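Local coordinates for pectate lyase (Paenibacillus sp. 0602, PDB 5GT5), which cleaves polygalacturonate and partly methylated pectin by endo-acting elimination, probably with calcium as cofactor, at residues 135-140 against 147-152; 151-156 against 170-175; 75-80 against 89-94; 81-86 against 201-206. The protein carries 1 engineered substitution. All blocks are in the same frame, centred on the assembly; numbering follows the deposited sequence.

How the contacts relate
From the N terminus, contact 3 is the first to close, bringing strand 74-76 against strand 92-97 around the short helix 84-89. Contact 4 starts inside that loop, at 81-86, and closes only at 201-206, where helix 203-212 begins; the two therefore cross. Contacts 1 and 2 are both nested within the long loop of contact 4. Contact 1 folds the excursion after strand 131-133 back on itself. Contact 2 starts where contact 1 ends, sharing Trp151 and Asp152, and closes after strand 168-169 one turn further along the parallel beta-helix. Trp151 touches parts of all four contacts, joining the loops and helices outside the beta-helix to the probable calcium site.

Contact 1: 135-140 against 147-152; sequences LWEWDE and DKNDWD
Asp147 lies only loosely against Asp139: its backbone N stays 4.4 Å from OD2 of Asp139, whose carboxylate is held instead by Thr142 OG1 and Tyr146 N within the same loop. The firm polar link comes at Asn149. Its ND2 donates to Glu137 OE2 over 2.8 Å with an N-H...O angle of 157°; the acceptor lies in the amide plane, whereas the amide meets the carboxylate from above, 47° out of that plane. A water close to Asp139 OD1 (2.7 Å) also makes a long, weak bond to Asn149 OD1. Asn149 ND2 is further settled over one face of the Trp151 indole, toward its rim. Trp151 gives the largest share of the buried surface, its ring against polar groups and its CB against CG of Leu135 at 3.8 Å. The ring presents its edge to the backbone of 135-140, with CE3 3.5 Å from Leu135 O. CG of Glu137 lies between its backbone N and carbonyl carbon (chi1 70°), and the extended chain beyond carries the carboxylate to Asn149 and the indole, whose CH2 is 3.6 Å from Glu137 CD. Asp152 offers its backbone, its O lying 3.6 Å from Leu135 CD2; its carboxylate leads the other way, to Gly175 N and the probable calcium site. Glu137 is a buried acid with every oxygen occupied: Leu81 N adds to OE2, and Thr82 N and His83 N reach OE1. Both segments belong to the loop joining strands 131-133 and 154-157, and the alternate side chains Trp136 and Trp138 pack outward on helices 203-212, 219-225 and 233-241.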
# COMPACT_ATOMS: atom_id res chain seq x y z
N LEU A 135 -1.62 1.12 -31.16
CA LEU A 135 -1.43 -0.18 -30.52
C LEU A 135 -2.62 -1.09 -30.83
O LEU A 135 -2.95 -1.98 -30.04
CB LEU A 135 -1.22 -0.03 -29.00
CG LEU A 135 -0.58 -1.24 -28.30
CD1 LEU A 135 0.87 -1.47 -28.77
CD2 LEU A 135 -0.59 -1.06 -26.80
N TRP A 136 -3.24 -0.88 -32.00
CA TRP A 136 -4.33 -1.74 -32.47
C TRP A 136 -4.01 -2.23 -33.87
O TRP A 136 -3.42 -1.50 -34.66
CB TRP A 136 -5.68 -0.98 -32.48
CG TRP A 136 -6.84 -1.79 -33.08
CD1 TRP A 136 -7.70 -2.62 -32.41
CD2 TRP A 136 -7.21 -1.84 -34.46
NE1 TRP A 136 -8.61 -3.17 -33.30
CE2 TRP A 136 -8.33 -2.71 -34.56
CE3 TRP A 136 -6.71 -1.23 -35.63
CZ2 TRP A 136 -8.94 -2.99 -35.78
CZ3 TRP A 136 -7.33 -1.49 -36.84
CH2 TRP A 136 -8.41 -2.37 -36.91
N GLU A 137 -4.40 -3.47 -34.18
CA GLU A 137 -4.44 -3.97 -35.55
C GLU A 137 -5.60 -4.93 -35.67
O GLU A 137 -6.15 -5.37 -34.68
CB GLU A 137 -3.11 -4.63 -35.96
CG GLU A 137 -2.85 -5.96 -35.24
CD GLU A 137 -1.63 -6.68 -35.80
OE1 GLU A 137 -0.88 -6.05 -36.60
OE2 GLU A 137 -1.44 -7.86 -35.45
N TRP A 138 -6.00 -5.19 -36.91
CA TRP A 138 -7.09 -6.10 -37.23
C TRP A 138 -6.75 -7.54 -36.83
O TRP A 138 -5.61 -8.00 -36.98
CB TRP A 138 -7.34 -5.97 -38.74
CG TRP A 138 -8.35 -6.92 -39.34
CD1 TRP A 138 -8.09 -8.13 -39.92
CD2 TRP A 138 -9.78 -6.72 -39.44
NE1 TRP A 138 -9.26 -8.69 -40.39
CE2 TRP A 138 -10.31 -7.84 -40.10
CE3 TRP A 138 -10.64 -5.69 -39.04
CZ2 TRP A 138 -11.68 -7.99 -40.37
CZ3 TRP A 138 -12.02 -5.81 -39.33
CH2 TRP A 138 -12.52 -6.97 -39.97
N ASP A 139 -7.74 -8.25 -36.33
CA ASP A 139 -7.53 -9.63 -35.91
C ASP A 139 -8.06 -10.68 -36.89
O ASP A 139 -9.27 -10.96 -36.91
CB ASP A 139 -8.19 -9.87 -34.56
CG ASP A 139 -8.14 -11.31 -34.15
OD1 ASP A 139 -7.19 -12.04 -34.55
OD2 ASP A 139 -9.09 -11.74 -33.44
N GLU A 140 -7.15 -11.27 -37.67
CA GLU A 140 -7.48 -12.49 -38.40
C GLU A 140 -7.26 -13.75 -37.58
O GLU A 140 -8.08 -14.70 -37.65
CB GLU A 140 -6.66 -12.58 -39.68
CG GLU A 140 -7.06 -11.56 -40.74
CD GLU A 140 -8.34 -11.92 -41.48
OE1 GLU A 140 -8.69 -13.13 -41.58
OE2 GLU A 140 -9.01 -10.97 -42.00
N ASP A 147 -7.65 -12.30 -29.29
CA ASP A 147 -7.11 -13.13 -28.22
C ASP A 147 -5.64 -13.48 -28.37
O ASP A 147 -5.09 -14.14 -27.49
CB ASP A 147 -7.97 -14.41 -28.06
CG ASP A 147 -9.26 -14.18 -27.24
OD1 ASP A 147 -9.31 -13.24 -26.41
OD2 ASP A 147 -10.22 -14.97 -27.43
N LYS A 148 -5.00 -13.04 -29.45
CA LYS A 148 -3.61 -13.43 -29.70
C LYS A 148 -2.58 -12.41 -29.22
O LYS A 148 -1.71 -12.73 -28.40
CB LYS A 148 -3.37 -13.73 -31.18
CG LYS A 148 -1.99 -14.34 -31.41
CD LYS A 148 -1.80 -14.76 -32.83
CE LYS A 148 -0.49 -15.53 -32.98
NZ LYS A 148 -0.55 -16.81 -32.22
N ASN A 149 -2.67 -11.17 -29.71
CA ASN A 149 -1.55 -10.24 -29.52
C ASN A 149 -1.33 -9.81 -28.07
O ASN A 149 -0.19 -9.56 -27.65
CB ASN A 149 -1.74 -8.99 -30.37
CG ASN A 149 -1.65 -9.27 -31.85
OD1 ASN A 149 -1.84 -10.42 -32.30
ND2 ASN A 149 -1.38 -8.22 -32.63
N ASP A 150 -2.42 -9.70 -27.32
CA ASP A 150 -2.37 -9.31 -25.91
C ASP A 150 -1.71 -7.95 -25.71
O ASP A 150 -0.98 -7.75 -24.74
CB ASP A 150 -1.65 -10.38 -25.05
CG ASP A 150 -2.36 -11.73 -25.07
OD1 ASP A 150 -3.59 -11.80 -25.29
OD2 ASP A 150 -1.66 -12.74 -24.86
N TRP A 151 -1.92 -7.02 -26.65
CA TRP A 151 -1.41 -5.67 -26.49
C TRP A 151 -2.39 -4.78 -25.74
O TRP A 151 -3.54 -4.61 -26.19
CB TRP A 151 -1.19 -5.01 -27.86
CG TRP A 151 -0.25 -5.67 -28.84
CD1 TRP A 151 0.76 -6.58 -28.59
CD2 TRP A 151 -0.24 -5.43 -30.25
NE1 TRP A 151 1.40 -6.90 -29.78
CE2 TRP A 151 0.80 -6.22 -30.80
CE3 TRP A 151 -1.01 -4.63 -31.10
CZ2 TRP A 151 1.10 -6.20 -32.17
CZ3 TRP A 151 -0.73 -4.62 -32.45
CH2 TRP A 151 0.30 -5.42 -32.98
N ASP A 152 -1.96 -4.22 -24.60
CA ASP A 152 -2.77 -3.33 -23.78
C ASP A 152 -1.96 -2.08 -23.53
O ASP A 152 -0.73 -2.18 -23.42
CB ASP A 152 -3.07 -3.99 -22.42
CG ASP A 152 -3.45 -5.45 -22.56
OD1 ASP A 152 -4.62 -5.72 -22.84
OD2 ASP A 152 -2.57 -6.32 -22.38
O HOH W 1 -4.67 -11.43 -33.87

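Contact 2: 151-156 against 170-175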
# COMPACT_ATOMS: atom_id res chain seq x y z
N TRP A 151 -1.92 -7.02 -26.65
CA TRP A 151 -1.41 -5.67 -26.49
C TRP A 151 -2.39 -4.78 -25.74
O TRP A 151 -3.54 -4.61 -26.19
CB TRP A 151 -1.19 -5.01 -27.86
CG TRP A 151 -0.25 -5.67 -28.84
CD1 TRP A 151 0.76 -6.58 -28.59
CD2 TRP A 151 -0.24 -5.43 -30.25
NE1 TRP A 151 1.40 -6.90 -29.78
CE2 TRP A 151 0.80 -6.22 -30.80
CE3 TRP A 151 -1.01 -4.63 -31.10
CZ2 TRP A 151 1.10 -6.20 -32.17
CZ3 TRP A 151 -0.73 -4.62 -32.45
CH2 TRP A 151 0.30 -5.42 -32.98
N ASP A 152 -1.96 -4.22 -24.60
CA ASP A 152 -2.77 -3.33 -23.78
C ASP A 152 -1.96 -2.08 -23.53
O ASP A 152 -0.73 -2.18 -23.42
CB ASP A 152 -3.07 -3.99 -22.42
CG ASP A 152 -3.45 -5.45 -22.56
OD1 ASP A 152 -4.62 -5.72 -22.84
OD2 ASP A 152 -2.57 -6.32 -22.38
N TYR A 153 -2.55 -0.90 -23.45
CA TYR A 153 -1.71 0.27 -23.22
C TYR A 153 -1.03 0.25 -21.85
O TYR A 153 0.16 0.49 -21.74
CB TYR A 153 -2.49 1.57 -23.38
CG TYR A 153 -2.77 1.94 -24.80
CD1 TYR A 153 -1.71 2.25 -25.66
CD2 TYR A 153 -4.06 2.07 -25.26
CE1 TYR A 153 -1.97 2.62 -26.97
CE2 TYR A 153 -4.32 2.45 -26.57
CZ TYR A 153 -3.26 2.73 -27.40
OH TYR A 153 -3.54 3.09 -28.71
N ILE A 154 -1.79 -0.01 -20.80
CA ILE A 154 -1.22 -0.07 -19.44
C ILE A 154 -1.82 -1.25 -18.72
O ILE A 154 -3.06 -1.42 -18.71
CB ILE A 154 -1.50 1.21 -18.63
CG1 ILE A 154 -0.90 2.43 -19.33
CG2 ILE A 154 -0.93 1.08 -17.21
CD1 ILE A 154 -1.23 3.76 -18.63
N THR A 155 -0.97 -2.08 -18.12
CA THR A 155 -1.39 -3.20 -17.26
C THR A 155 -0.72 -2.98 -15.94
O THR A 155 0.50 -2.71 -15.87
CB THR A 155 -0.99 -4.55 -17.82
OG1 THR A 155 -1.58 -4.70 -19.13
CG2 THR A 155 -1.52 -5.67 -16.99
N LEU A 156 -1.50 -3.07 -14.87
CA LEU A 156 -0.97 -2.95 -13.52
C LEU A 156 -1.03 -4.33 -12.87
O LEU A 156 -2.09 -4.96 -12.84
CB LEU A 156 -1.79 -1.95 -12.72
CG LEU A 156 -2.09 -0.63 -13.44
CD1 LEU A 156 -3.01 0.20 -12.56
CD2 LEU A 156 -0.81 0.12 -13.73
N ASN A 170 -6.32 5.79 -27.27
CA ASN A 170 -6.98 5.53 -28.55
C ASN A 170 -7.26 4.04 -28.67
O ASN A 170 -7.33 3.35 -27.66
CB ASN A 170 -6.08 6.05 -29.68
CG ASN A 170 -5.96 7.56 -29.68
OD1 ASN A 170 -6.79 8.26 -30.29
ND2 ASN A 170 -4.92 8.08 -29.01
N LYS A 171 -7.37 3.49 -29.87
CA LYS A 171 -7.69 2.07 -30.01
C LYS A 171 -6.55 1.20 -29.52
O LYS A 171 -5.36 1.50 -29.72
CB LYS A 171 -7.95 1.74 -31.49
CG LYS A 171 -9.25 2.27 -32.06
CD LYS A 171 -10.31 1.22 -32.02
CE LYS A 171 -10.07 0.10 -33.06
NZ LYS A 171 -11.10 -0.93 -32.71
N ALA A 172 -6.90 0.09 -28.88
CA ALA A 172 -5.94 -0.93 -28.54
C ALA A 172 -6.47 -2.29 -28.96
O ALA A 172 -7.68 -2.53 -28.92
CB ALA A 172 -5.64 -0.94 -27.02
N TYR A 173 -5.56 -3.17 -29.32
CA TYR A 173 -5.90 -4.53 -29.67
C TYR A 173 -6.70 -5.19 -28.56
O TYR A 173 -7.75 -5.79 -28.82
CB TYR A 173 -4.62 -5.31 -30.00
CG TYR A 173 -4.80 -6.75 -30.43
CD1 TYR A 173 -5.03 -7.74 -29.48
CD2 TYR A 173 -4.75 -7.12 -31.77
CE1 TYR A 173 -5.20 -9.06 -29.84
CE2 TYR A 173 -4.88 -8.47 -32.14
CZ TYR A 173 -5.13 -9.43 -31.17
OH TYR A 173 -5.26 -10.75 -31.50
N ASP A 174 -6.20 -5.09 -27.33
CA ASP A 174 -6.90 -5.64 -26.17
C ASP A 174 -7.34 -4.49 -25.27
O ASP A 174 -8.14 -3.66 -25.68
CB ASP A 174 -5.96 -6.66 -25.47
CG ASP A 174 -6.63 -7.58 -24.48
OD1 ASP A 174 -7.87 -7.57 -24.36
OD2 ASP A 174 -5.89 -8.38 -23.86
N GLY A 175 -6.83 -4.41 -24.06
CA GLY A 175 -7.35 -3.43 -23.11
C GLY A 175 -6.66 -2.08 -23.10
O GLY A 175 -5.54 -1.89 -23.61
O HOH W 2 -3.57 -8.78 -22.74
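Asp152 and Asp174 stand side by side on successive turns of the parallel beta-helix typical of family 1 polysaccharide lyases, where both, with Asp178, probably bind calcium. Their side chains point the same way, carboxylate planes 49° apart. OD2 of Asp174 lies 3.1 Å from Asp152 OD1 in the conformer described, one of two, so this approach of like charges is doubtful in detail; bound calcium would probably offset it. A water lies within 2.7 Å of Asp152 OD2 and near Asp174 OD2, and Lys245 makes a salt bridge to Asp174 OD1. One residue before each aspartate, the Trp151 and Tyr173 rings meet obliquely, planes at 58°, and indole CE3 touches Tyr173 CB at 3.8 Å. Tyr153 reaches across to the start of 170-175. With CG beside its backbone N (chi1 -76°), it sets its ring edge against Asn170 O, packs CE2 on Ala172 CB at 3.7 Å, and carries OH to Lys171 O in a weak 2.6 Å hydrogen bond. Backbone bonds join Asp174 N to Trp151 O (2.9 Å) and Tyr153 N to Gly175 O (3.2 Å). Gly175 N donates to Asp152 OD1 over 2.8 Å, on the anti lone pair, directed away from OD2.

Contact 3: 75-80 against 89-94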
# COMPACT_ATOMS: atom_id res chain seq x y z
N ALA A 75 11.14 -5.07 -24.09
CA ALA A 75 11.21 -6.38 -24.70
C ALA A 75 10.35 -6.36 -25.95
O ALA A 75 9.45 -5.53 -26.06
CB ALA A 75 10.71 -7.43 -23.76
N LYS A 76 10.61 -7.29 -26.86
CA LYS A 76 9.74 -7.43 -28.02
C LYS A 76 8.39 -7.99 -27.57
O LYS A 76 8.33 -8.96 -26.82
CB LYS A 76 10.37 -8.38 -29.05
CG LYS A 76 9.61 -8.40 -30.37
CD LYS A 76 10.18 -9.44 -31.35
CE LYS A 76 9.79 -10.85 -30.91
NZ LYS A 76 8.31 -11.17 -30.95
N HIS A 77 7.31 -7.34 -28.01
CA HIS A 77 5.96 -7.86 -27.74
C HIS A 77 5.57 -8.91 -28.79
O HIS A 77 6.35 -9.18 -29.72
CB HIS A 77 4.96 -6.70 -27.78
CG HIS A 77 3.83 -6.84 -26.80
ND1 HIS A 77 3.20 -8.05 -26.53
CD2 HIS A 77 3.22 -5.92 -26.02
CE1 HIS A 77 2.26 -7.85 -25.63
NE2 HIS A 77 2.25 -6.57 -25.30
N ASN A 78 4.39 -9.50 -28.66
CA ASN A 78 3.91 -10.36 -29.72
C ASN A 78 3.84 -9.59 -31.03
O ASN A 78 3.47 -8.40 -31.07
CB ASN A 78 2.53 -10.90 -29.34
CG ASN A 78 2.58 -11.80 -28.13
OD1 ASN A 78 3.44 -12.69 -28.05
ND2 ASN A 78 1.68 -11.58 -27.17
N ASP A 79 4.20 -10.29 -32.10
CA ASP A 79 4.37 -9.67 -33.41
C ASP A 79 3.11 -9.04 -33.96
O ASP A 79 2.02 -9.58 -33.79
CB ASP A 79 4.82 -10.74 -34.41
CG ASP A 79 6.27 -11.14 -34.24
OD1 ASP A 79 7.01 -10.46 -33.50
OD2 ASP A 79 6.65 -12.16 -34.85
N ALA A 80 3.28 -7.92 -34.65
CA ALA A 80 2.21 -7.38 -35.46
C ALA A 80 2.05 -8.32 -36.65
O ALA A 80 3.03 -8.69 -37.32
CB ALA A 80 2.56 -5.96 -35.91
N THR A 89 7.29 -1.09 -37.76
CA THR A 89 7.82 -0.54 -36.52
C THR A 89 8.08 -1.57 -35.43
O THR A 89 8.93 -1.34 -34.56
CB THR A 89 6.89 0.51 -35.92
OG1 THR A 89 5.64 -0.10 -35.57
CG2 THR A 89 6.65 1.62 -36.89
N GLY A 90 7.33 -2.67 -35.46
CA GLY A 90 7.29 -3.61 -34.36
C GLY A 90 6.54 -2.99 -33.20
O GLY A 90 6.08 -1.84 -33.26
N VAL A 91 6.43 -3.76 -32.13
CA VAL A 91 5.71 -3.36 -30.92
C VAL A 91 6.54 -3.84 -29.74
O VAL A 91 7.00 -4.98 -29.71
CB VAL A 91 4.29 -3.99 -30.89
CG1 VAL A 91 3.59 -3.70 -29.59
CG2 VAL A 91 3.45 -3.48 -32.07
N SER A 92 6.74 -2.97 -28.77
CA SER A 92 7.49 -3.31 -27.56
C SER A 92 6.58 -3.46 -26.36
O SER A 92 5.42 -3.00 -26.36
CB SER A 92 8.51 -2.22 -27.23
OG SER A 92 9.48 -2.08 -28.28
N LYS A 93 7.09 -4.15 -25.34
CA LYS A 93 6.50 -4.15 -24.01
C LYS A 93 7.52 -3.57 -23.06
O LYS A 93 8.65 -4.05 -22.99
CB LYS A 93 6.12 -5.56 -23.56
CG LYS A 93 5.44 -5.53 -22.21
CD LYS A 93 5.14 -6.93 -21.68
CE LYS A 93 3.88 -7.45 -22.31
NZ LYS A 93 3.50 -8.78 -21.71
N ILE A 94 7.13 -2.52 -22.34
CA ILE A 94 8.03 -1.82 -21.42
C ILE A 94 7.57 -2.11 -20.01
O ILE A 94 6.43 -1.78 -19.64
CB ILE A 94 8.02 -0.32 -21.67
CG1 ILE A 94 8.41 -0.01 -23.14
CG2 ILE A 94 8.96 0.34 -20.69
CD1 ILE A 94 8.05 1.37 -23.61
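Ala75 and Lys93 form an antiparallel hydrogen-bonded pair: Lys93 N donates to Ala75 O over 2.8 Å and almost straight (170°), and Ala75 N returns a 2.9 Å bond to Lys93 O. One step on, Lys76 and Ser92 make a non-hydrogen-bonded pair, with Ser92 CA 3.3 Å from Ala75 O. Just past this last bridge, His77 N donates to Val91 O over 2.9 Å. From the end of the strand, Lys76 sends NZ back along its own segment, to a salt bridge with Asp79 OD1 and a hydrogen bond to His77 O. The His77 ring carries the packing. Asn78 N donates to its ND1 close to the ring plane, which fixes the imidazole's rotation; Lys93, its chain bent at chi3 (-81°), lays CE over one face, 3.9 Å from the ring centroid, in a CH-pi contact. Ser92 O lies at the ring edge, and Val91 CG1 touches His77 CB at 3.8 Å. Trp151 meets the same imidazole edge-to-face. Strand 74-76 thus forms one edge of a sheet, antiparallel to its neighbour 92-97, while the strands from 92-97 onward run parallel as one face of the beta-helix characteristic of pectate lyases.

Contact 4: 81-86 against 201-206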
# COMPACT_ATOMS: atom_id res chain seq x y z
N LEU A 81 0.81 -8.74 -36.89
CA LEU A 81 0.47 -9.65 -37.98
C LEU A 81 -0.23 -9.00 -39.15
O LEU A 81 -0.27 -9.58 -40.23
CB LEU A 81 -0.44 -10.76 -37.45
CG LEU A 81 0.08 -11.47 -36.20
CD1 LEU A 81 -0.91 -12.48 -35.61
CD2 LEU A 81 1.42 -12.12 -36.53
N THR A 82 -0.82 -7.82 -38.94
CA THR A 82 -1.72 -7.24 -39.97
C THR A 82 -1.59 -5.75 -40.26
O THR A 82 -1.79 -5.34 -41.39
CB THR A 82 -3.21 -7.49 -39.62
OG1 THR A 82 -3.44 -6.96 -38.30
CG2 THR A 82 -3.58 -8.99 -39.69
N HIS A 83 -1.26 -4.93 -39.27
CA HIS A 83 -1.22 -3.49 -39.56
C HIS A 83 0.04 -3.14 -40.34
O HIS A 83 1.14 -3.46 -39.87
CB HIS A 83 -1.32 -2.62 -38.30
CG HIS A 83 -1.77 -1.23 -38.59
ND1 HIS A 83 -1.01 -0.32 -39.31
CD2 HIS A 83 -2.93 -0.59 -38.29
CE1 HIS A 83 -1.68 0.81 -39.43
NE2 HIS A 83 -2.86 0.67 -38.83
N PRO A 84 -0.12 -2.51 -41.51
CA PRO A 84 1.09 -2.23 -42.32
C PRO A 84 2.15 -1.39 -41.59
O PRO A 84 3.35 -1.61 -41.81
CB PRO A 84 0.52 -1.49 -43.53
CG PRO A 84 -0.80 -0.93 -43.10
CD PRO A 84 -1.34 -1.97 -42.12
N VAL A 85 1.74 -0.47 -40.73
CA VAL A 85 2.71 0.36 -40.02
C VAL A 85 3.41 -0.47 -38.96
O VAL A 85 4.63 -0.42 -38.84
CB VAL A 85 2.04 1.59 -39.40
CG1 VAL A 85 3.00 2.34 -38.50
CG2 VAL A 85 1.50 2.52 -40.50
N LEU A 86 2.64 -1.21 -38.17
CA LEU A 86 3.20 -1.96 -37.06
C LEU A 86 4.09 -3.10 -37.53
O LEU A 86 5.01 -3.50 -36.82
CB LEU A 86 2.08 -2.45 -36.12
CG LEU A 86 1.23 -1.34 -35.50
CD1 LEU A 86 0.21 -1.97 -34.55
CD2 LEU A 86 2.12 -0.39 -34.73
N ASN A 201 -7.40 9.19 -43.45
CA ASN A 201 -6.10 8.64 -43.07
C ASN A 201 -6.05 8.19 -41.62
O ASN A 201 -4.99 8.11 -41.01
CB ASN A 201 -4.93 9.61 -43.32
CG ASN A 201 -3.61 8.88 -43.49
OD1 ASN A 201 -3.54 7.79 -44.11
ND2 ASN A 201 -2.53 9.48 -42.96
N SER A 202 -7.21 7.85 -41.06
CA SER A 202 -7.19 7.36 -39.68
C SER A 202 -6.44 6.05 -39.57
O SER A 202 -6.23 5.31 -40.54
CB SER A 202 -8.61 7.22 -39.13
OG SER A 202 -9.23 6.02 -39.62
N TRP A 203 -6.06 5.73 -38.34
CA TRP A 203 -5.34 4.49 -38.08
C TRP A 203 -6.09 3.24 -38.55
O TRP A 203 -5.51 2.31 -39.15
CB TRP A 203 -5.05 4.39 -36.58
CG TRP A 203 -4.16 3.22 -36.19
CD1 TRP A 203 -4.55 2.09 -35.52
CD2 TRP A 203 -2.76 3.09 -36.44
NE1 TRP A 203 -3.46 1.26 -35.34
CE2 TRP A 203 -2.36 1.84 -35.91
CE3 TRP A 203 -1.81 3.88 -37.09
CZ2 TRP A 203 -1.04 1.38 -35.97
CZ3 TRP A 203 -0.50 3.43 -37.16
CH2 TRP A 203 -0.12 2.19 -36.60
N VAL A 204 -7.38 3.22 -38.26
CA VAL A 204 -8.23 2.12 -38.70
C VAL A 204 -8.39 2.12 -40.23
O VAL A 204 -8.34 1.07 -40.86
CB VAL A 204 -9.58 2.13 -37.99
CG1 VAL A 204 -10.54 1.12 -38.65
CG2 VAL A 204 -9.41 1.80 -36.53
N THR A 205 -8.55 3.30 -40.83
CA THR A 205 -8.69 3.34 -42.29
C THR A 205 -7.43 2.84 -43.00
O THR A 205 -7.52 2.11 -43.99
CB THR A 205 -9.01 4.76 -42.73
OG1 THR A 205 -10.28 5.13 -42.17
CG2 THR A 205 -9.08 4.87 -44.28
N ARG A 206 -6.26 3.19 -42.47
CA ARG A 206 -5.02 2.66 -43.02
C ARG A 206 -4.96 1.15 -42.95
O ARG A 206 -4.55 0.49 -43.90
CB ARG A 206 -3.79 3.27 -42.36
CG ARG A 206 -3.42 4.61 -42.97
CD ARG A 206 -2.30 5.30 -42.19
NE ARG A 206 -2.89 6.08 -41.13
CZ ARG A 206 -2.21 6.57 -40.09
NH1 ARG A 206 -0.90 6.37 -39.99
NH2 ARG A 206 -2.86 7.27 -39.15
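The N-cap of helix 84-89 is His83, and its imidazole stacks on Trp203 in the first turn of helix 203-212. His83 sets CG opposite its own N (chi1 -159°), which lays the imidazole over the indole. The stack is offset: the imidazole and the six-membered ring have centroids 3.7 Å apart and planes only 13° from parallel, with NE2 directly above the indole, 3.2 Å from Trp203 CE2. ND1 accepts the capping bond from Val85 N, which lies in the ring plane, at 3.1 Å; NE2 donates to Trp203 O, also at 3.1 Å and with an N-H...O angle of 158°. The imidazole thus grips both ring and backbone of the same tryptophan. The pattern is consistent with a neutral ring protonated on NE2. Together the two helices lie outside the parallel beta-helix, in excursions from its turns, and they meet by their N-terminal ends. Helix 203-212 is capped by Ser202, whose OG accepts from Thr205 N. The far rim of the indole is packed by helix 84-89: CB of Val85 sits 3.6 Å from Trp203 CH2, obliquely, and Leu86 CG lies at the ring edge, 3.6 Å from CZ2. Trp203 NE1 is taken by Trp136 O. Arg206 lays one face of its guanidinium toward Trp203 CE3, offset toward the rim, while its NE donates to Asn201 O at 2.9 Å from above the carbonyl plane.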